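Local coordinates for dopamine N-acetyltransferase-like Protein (Tribolium castaneum, PDB 6V3T), which probably transfers acyl groups from acyl-CoA thioesters, acetyl-CoA among them, to the amine of arylalkylamines such as serotonin, at residues L112-L124 and S146-V160. Residues are numbered along the deposited sequence; the frame is centred on the assembly and turned at random.
Sequences LFTKYNVDKIFEL and SELIAEEHGFKLVKV
Phe122 and Phe155 meet inside a beta-alpha-beta crossover, in which helix 138-152 links the parallel neighbours, strands 120-129 and 157-162. Backbone hydrogen bonds of the parallel pair run from Phe122 N to Leu157 O (3.1 Å) and from Lys159 N to Phe122 O (2.8 Å). A weak hydrogen bond runs from Leu124 N to Lys159 O.

On the helix side of the sheet, the Phe122 ring turns its edge to the face of Phe155, with planes at 80°. With chi1 at -162°, CG of Phe122 points away from the backbone N and the ring packs against helix 138-152. There Ala150 CB sits over one ring face, 3.7 Å from the centroid. Replacing Phe122 by alanine is likely to open a gap beside Ala150 and leave the face of Phe155 without its edge-on partner. The opposite face of Phe155 is covered by Lys120, whose NZ makes a cation-pi contact 4.7 Å from the ring centroid.

This crossover belongs to the GNAT acetyltransferase fold, and Val160 approaches the bound acetyl-CoA. On the other side of the sheet, Leu157 CD1 lies over the Tyr116 ring, 3.6 Å from its centroid. The Tyr116 hydroxyl is hydrogen-bonded to Glu179. Lys159 bends at chi2 (-101°), and its NZ makes a salt bridge to Glu123 OE2 at 3.0 Å, from above the carboxylate plane. Asp161 is a second salt-bridge partner of Lys159, while Glu123 also pairs with Arg125.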
loop_
_atom_site.group_PDB
_atom_site.type_symbol
_atom_site.label_atom_id
_atom_site.label_comp_id
_atom_site.label_asym_id
_atom_site.label_seq_id
_atom_site.Cartn_x
_atom_site.Cartn_y
_atom_site.Cartn_z
ATOM N N LEU A 112 -14.365 -8.513 3.280
ATOM C CA LEU A 112 -14.909 -7.138 3.120
ATOM C C LEU A 112 -15.941 -7.174 1.995
ATOM O O LEU A 112 -16.994 -6.511 2.148
ATOM C CB LEU A 112 -13.788 -6.129 2.837
ATOM C CG LEU A 112 -12.916 -5.732 4.035
ATOM C CD1 LEU A 112 -11.880 -4.676 3.648
ATOM C CD2 LEU A 112 -13.760 -5.238 5.204
ATOM N N PHE A 113 -15.664 -7.951 0.940
ATOM C CA PHE A 113 -16.582 -8.172 -0.210
ATOM C C PHE A 113 -17.952 -8.608 0.302
ATOM O O PHE A 113 -18.954 -8.116 -0.229
ATOM C CB PHE A 113 -16.030 -9.213 -1.181
ATOM C CG PHE A 113 -14.772 -8.781 -1.876
ATOM C CD1 PHE A 113 -14.813 -7.845 -2.897
ATOM C CD2 PHE A 113 -13.545 -9.290 -1.494
ATOM C CE1 PHE A 113 -13.655 -7.440 -3.540
ATOM C CE2 PHE A 113 -12.386 -8.888 -2.141
ATOM C CZ PHE A 113 -12.443 -7.962 -3.159
ATOM N N THR A 114 -17.988 -9.500 1.295
ATOM C CA THR A 114 -19.242 -9.992 1.923
ATOM C C THR A 114 -19.750 -8.928 2.896
ATOM O O THR A 114 -20.950 -8.633 2.857
ATOM C CB THR A 114 -19.047 -11.361 2.590
ATOM O OG1 THR A 114 -18.829 -12.322 1.553
ATOM C CG2 THR A 114 -20.224 -11.789 3.442
ATOM N N LYS A 115 -18.866 -8.361 3.715
ATOM C CA LYS A 115 -19.241 -7.383 4.767
ATOM C C LYS A 115 -20.069 -6.250 4.158
ATOM O O LYS A 115 -21.093 -5.900 4.748
ATOM C CB LYS A 115 -18.009 -6.810 5.465
ATOM C CG LYS A 115 -18.329 -5.923 6.665
ATOM C CD LYS A 115 -17.173 -5.769 7.620
ATOM C CE LYS A 115 -17.513 -4.956 8.844
ATOM N NZ LYS A 115 -17.198 -3.533 8.635
ATOM N N TYR A 116 -19.637 -5.705 3.022
ATOM C CA TYR A 116 -20.237 -4.501 2.386
ATOM C C TYR A 116 -20.980 -4.879 1.100
ATOM O O TYR A 116 -21.485 -3.970 0.414
ATOM C CB TYR A 116 -19.151 -3.452 2.131
ATOM C CG TYR A 116 -18.586 -2.874 3.401
ATOM C CD1 TYR A 116 -19.306 -1.946 4.131
ATOM C CD2 TYR A 116 -17.357 -3.282 3.897
ATOM C CE1 TYR A 116 -18.810 -1.411 5.311
ATOM C CE2 TYR A 116 -16.847 -2.759 5.075
ATOM C CZ TYR A 116 -17.577 -1.821 5.783
ATOM O OH TYR A 116 -17.099 -1.298 6.947
ATOM N N ASN A 117 -21.046 -6.176 0.792
ATOM C CA ASN A 117 -21.762 -6.720 -0.391
ATOM C C ASN A 117 -21.310 -5.982 -1.660
ATOM O O ASN A 117 -22.104 -5.201 -2.192
ATOM C CB ASN A 117 -23.275 -6.625 -0.198
ATOM C CG ASN A 117 -24.037 -7.076 -1.423
ATOM O OD1 ASN A 117 -23.507 -7.823 -2.244
ATOM N ND2 ASN A 117 -25.270 -6.612 -1.559
ATOM N N VAL A 118 -20.082 -6.234 -2.117
ATOM C CA VAL A 118 -19.476 -5.599 -3.324
ATOM C C VAL A 118 -18.628 -6.646 -4.036
ATOM O O VAL A 118 -18.245 -7.631 -3.378
ATOM C CB VAL A 118 -18.631 -4.367 -2.954
ATOM C CG1 VAL A 118 -19.470 -3.283 -2.284
ATOM C CG2 VAL A 118 -17.427 -4.736 -2.088
ATOM N N ASP A 119 -18.339 -6.425 -5.319
ATOM C CA ASP A 119 -17.626 -7.392 -6.199
ATOM C C ASP A 119 -16.230 -6.853 -6.528
ATOM O O ASP A 119 -15.369 -7.675 -6.899
ATOM C CB ASP A 119 -18.416 -7.680 -7.483
ATOM C CG ASP A 119 -19.882 -8.046 -7.273
ATOM O OD1 ASP A 119 -20.212 -8.620 -6.216
ATOM O OD2 ASP A 119 -20.690 -7.748 -8.175
ATOM N N LYS A 120 -16.027 -5.533 -6.414
ATOM C CA LYS A 120 -14.713 -4.852 -6.586
ATOM C C LYS A 120 -14.477 -3.917 -5.397
ATOM O O LYS A 120 -15.471 -3.421 -4.836
ATOM C CB LYS A 120 -14.660 -4.094 -7.920
ATOM C CG LYS A 120 -15.717 -3.012 -8.124
ATOM C CD LYS A 120 -15.709 -2.404 -9.519
ATOM C CE LYS A 120 -16.653 -1.227 -9.681
ATOM N NZ LYS A 120 -16.638 -0.713 -11.073
ATOM N N ILE A 121 -13.211 -3.712 -5.019
ATOM C CA ILE A 121 -12.781 -2.761 -3.948
ATOM C C ILE A 121 -11.609 -1.924 -4.463
ATOM O O ILE A 121 -10.613 -2.510 -4.959
ATOM C CB ILE A 121 -12.393 -3.489 -2.645
ATOM C CG1 ILE A 121 -13.581 -4.206 -2.005
ATOM C CG2 ILE A 121 -11.746 -2.527 -1.662
ATOM C CD1 ILE A 121 -13.197 -5.142 -0.880
ATOM N N PHE A 122 -11.712 -0.610 -4.298
ATOM C CA PHE A 122 -10.621 0.357 -4.548
ATOM C C PHE A 122 -9.598 0.221 -3.421
ATOM O O PHE A 122 -9.952 0.369 -2.231
ATOM C CB PHE A 122 -11.178 1.776 -4.646
ATOM C CG PHE A 122 -10.260 2.776 -5.295
ATOM C CD1 PHE A 122 -9.236 3.368 -4.580
ATOM C CD2 PHE A 122 -10.438 3.146 -6.617
ATOM C CE1 PHE A 122 -8.406 4.304 -5.171
ATOM C CE2 PHE A 122 -9.605 4.077 -7.210
ATOM C CZ PHE A 122 -8.589 4.654 -6.486
ATOM N N GLU A 123 -8.357 -0.064 -3.790
ATOM C CA GLU A 123 -7.261 -0.325 -2.837
ATOM C C GLU A 123 -6.163 0.711 -3.048
ATOM O O GLU A 123 -5.462 0.621 -4.056
ATOM C CB GLU A 123 -6.727 -1.741 -3.052
ATOM C CG GLU A 123 -7.482 -2.775 -2.258
ATOM C CD GLU A 123 -6.902 -4.176 -2.254
ATOM O OE1 GLU A 123 -6.092 -4.501 -3.147
ATOM O OE2 GLU A 123 -7.298 -4.950 -1.365
ATOM N N LEU A 124 -6.026 1.670 -2.137
ATOM C CA LEU A 124 -4.768 2.452 -2.028
ATOM C C LEU A 124 -3.721 1.483 -1.500
ATOM O O LEU A 124 -3.745 1.204 -0.294
ATOM C CB LEU A 124 -4.930 3.659 -1.102
ATOM C CG LEU A 124 -4.092 4.879 -1.488
ATOM C CD1 LEU A 124 -4.252 5.988 -0.497
ATOM C CD2 LEU A 124 -2.629 4.573 -1.608
ATOM N N SER A 146 -7.090 10.184 -4.244
ATOM C CA SER A 146 -7.324 8.746 -4.508
ATOM C C SER A 146 -8.785 8.419 -4.214
ATOM O O SER A 146 -9.388 7.693 -5.008
ATOM C CB SER A 146 -6.398 7.886 -3.703
ATOM O OG SER A 146 -5.061 8.043 -4.148
ATOM N N GLU A 147 -9.321 8.951 -3.118
ATOM C CA GLU A 147 -10.728 8.725 -2.686
ATOM C C GLU A 147 -11.653 9.204 -3.807
ATOM O O GLU A 147 -12.639 8.503 -4.105
ATOM C CB GLU A 147 -11.029 9.453 -1.373
ATOM C CG GLU A 147 -12.374 9.097 -0.785
ATOM C CD GLU A 147 -12.879 9.993 0.341
ATOM O OE1 GLU A 147 -12.462 9.785 1.518
ATOM O OE2 GLU A 147 -13.728 10.877 0.048
ATOM N N LEU A 148 -11.326 10.339 -4.420
ATOM C CA LEU A 148 -12.204 11.009 -5.410
ATOM C C LEU A 148 -12.102 10.306 -6.765
ATOM O O LEU A 148 -13.112 10.313 -7.494
ATOM C CB LEU A 148 -11.808 12.480 -5.507
ATOM C CG LEU A 148 -11.979 13.274 -4.214
ATOM C CD1 LEU A 148 -11.491 14.700 -4.398
ATOM C CD2 LEU A 148 -13.424 13.259 -3.736
ATOM N N ILE A 149 -10.940 9.734 -7.088
ATOM C CA ILE A 149 -10.761 8.856 -8.280
ATOM C C ILE A 149 -11.729 7.676 -8.133
ATOM O O ILE A 149 -12.347 7.289 -9.140
ATOM C CB ILE A 149 -9.297 8.392 -8.436
ATOM C CG1 ILE A 149 -8.357 9.547 -8.798
ATOM C CG2 ILE A 149 -9.194 7.259 -9.443
ATOM C CD1 ILE A 149 -8.421 9.988 -10.256
ATOM N N ALA A 150 -11.869 7.137 -6.921
ATOM C CA ALA A 150 -12.742 5.982 -6.638
ATOM C C ALA A 150 -14.191 6.356 -6.973
ATOM O O ALA A 150 -14.833 5.602 -7.720
ATOM C CB ALA A 150 -12.573 5.547 -5.209
ATOM N N GLU A 151 -14.672 7.499 -6.478
ATOM C CA GLU A 151 -16.079 7.956 -6.651
ATOM C C GLU A 151 -16.364 8.224 -8.135
ATOM O O GLU A 151 -17.485 7.919 -8.581
ATOM C CB GLU A 151 -16.334 9.199 -5.808
ATOM C CG GLU A 151 -16.123 8.970 -4.329
ATOM C CD GLU A 151 -16.618 10.108 -3.453
ATOM O OE1 GLU A 151 -16.442 11.275 -3.847
ATOM O OE2 GLU A 151 -17.197 9.825 -2.387
ATOM N N GLU A 152 -15.389 8.760 -8.872
ATOM C CA GLU A 152 -15.512 9.041 -10.330
ATOM C C GLU A 152 -15.670 7.728 -11.109
ATOM O O GLU A 152 -16.398 7.731 -12.108
ATOM C CB GLU A 152 -14.286 9.780 -10.870
ATOM C CG GLU A 152 -14.145 11.204 -10.374
ATOM C CD GLU A 152 -12.738 11.764 -10.537
ATOM O OE1 GLU A 152 -11.958 11.191 -11.314
ATOM O OE2 GLU A 152 -12.422 12.766 -9.885
ATOM N N HIS A 153 -14.983 6.661 -10.692
ATOM C CA HIS A 153 -15.022 5.329 -11.355
ATOM C C HIS A 153 -16.086 4.441 -10.701
ATOM O O HIS A 153 -16.072 3.219 -10.944
ATOM C CB HIS A 153 -13.633 4.696 -11.349
ATOM C CG HIS A 153 -12.695 5.374 -12.279
ATOM N ND1 HIS A 153 -12.301 6.680 -12.093
ATOM C CD2 HIS A 153 -12.086 4.937 -13.401
ATOM C CE1 HIS A 153 -11.473 7.022 -13.057
ATOM N NE2 HIS A 153 -11.324 5.965 -13.873
ATOM N N GLY A 154 -16.973 5.041 -9.907
ATOM C CA GLY A 154 -18.210 4.411 -9.414
ATOM C C GLY A 154 -17.933 3.235 -8.499
ATOM O O GLY A 154 -18.755 2.302 -8.497
ATOM N N PHE A 155 -16.827 3.277 -7.748
ATOM C CA PHE A 155 -16.528 2.346 -6.624
ATOM C C PHE A 155 -17.392 2.723 -5.415
ATOM O O PHE A 155 -17.873 3.877 -5.354
ATOM C CB PHE A 155 -15.038 2.356 -6.279
ATOM C CG PHE A 155 -14.169 1.628 -7.272
ATOM C CD1 PHE A 155 -13.667 2.280 -8.389
ATOM C CD2 PHE A 155 -13.863 0.288 -7.099
ATOM C CE1 PHE A 155 -12.869 1.612 -9.303
ATOM C CE2 PHE A 155 -13.065 -0.376 -8.014
ATOM C CZ PHE A 155 -12.568 0.288 -9.112
ATOM N N LYS A 156 -17.600 1.769 -4.503
ATOM C CA LYS A 156 -18.473 1.926 -3.307
ATOM C C LYS A 156 -17.652 1.872 -2.018
ATOM O O LYS A 156 -18.086 2.503 -1.045
ATOM C CB LYS A 156 -19.537 0.830 -3.260
ATOM C CG LYS A 156 -20.582 0.896 -4.368
ATOM C CD LYS A 156 -21.464 -0.332 -4.431
ATOM C CE LYS A 156 -22.764 -0.079 -5.161
ATOM N NZ LYS A 156 -23.572 -1.317 -5.259
ATOM N N LEU A 157 -16.532 1.133 -2.007
ATOM C CA LEU A 157 -15.645 0.950 -0.822
ATOM C C LEU A 157 -14.183 1.187 -1.203
ATOM O O LEU A 157 -13.700 0.563 -2.164
ATOM C CB LEU A 157 -15.787 -0.468 -0.269
ATOM C CG LEU A 157 -15.119 -0.701 1.088
ATOM C CD1 LEU A 157 -16.112 -0.480 2.215
ATOM C CD2 LEU A 157 -14.529 -2.092 1.178
ATOM N N VAL A 158 -13.494 2.019 -0.422
ATOM C CA VAL A 158 -12.024 2.235 -0.523
ATOM C C VAL A 158 -11.396 1.577 0.700
ATOM O O VAL A 158 -11.972 1.691 1.799
ATOM C CB VAL A 158 -11.666 3.731 -0.623
ATOM C CG1 VAL A 158 -10.163 3.953 -0.691
ATOM C CG2 VAL A 158 -12.353 4.397 -1.812
ATOM N N LYS A 159 -10.280 0.889 0.491
ATOM C CA LYS A 159 -9.572 0.117 1.537
ATOM C C LYS A 159 -8.077 0.408 1.403
ATOM O O LYS A 159 -7.631 0.711 0.269
ATOM C CB LYS A 159 -9.942 -1.362 1.398
ATOM C CG LYS A 159 -9.119 -2.335 2.228
ATOM C CD LYS A 159 -8.071 -3.021 1.419
ATOM C CE LYS A 159 -6.924 -3.592 2.213
ATOM N NZ LYS A 159 -5.993 -4.306 1.307
ATOM N N VAL A 160 -7.353 0.359 2.525
ATOM C CA VAL A 160 -5.892 0.653 2.600
ATOM C C VAL A 160 -5.241 -0.249 3.654
ATOM O O VAL A 160 -5.753 -0.314 4.818
ATOM C CB VAL A 160 -5.624 2.140 2.910
ATOM C CG1 VAL A 160 -6.302 2.588 4.202
ATOM C CG2 VAL A 160 -4.130 2.436 2.949
#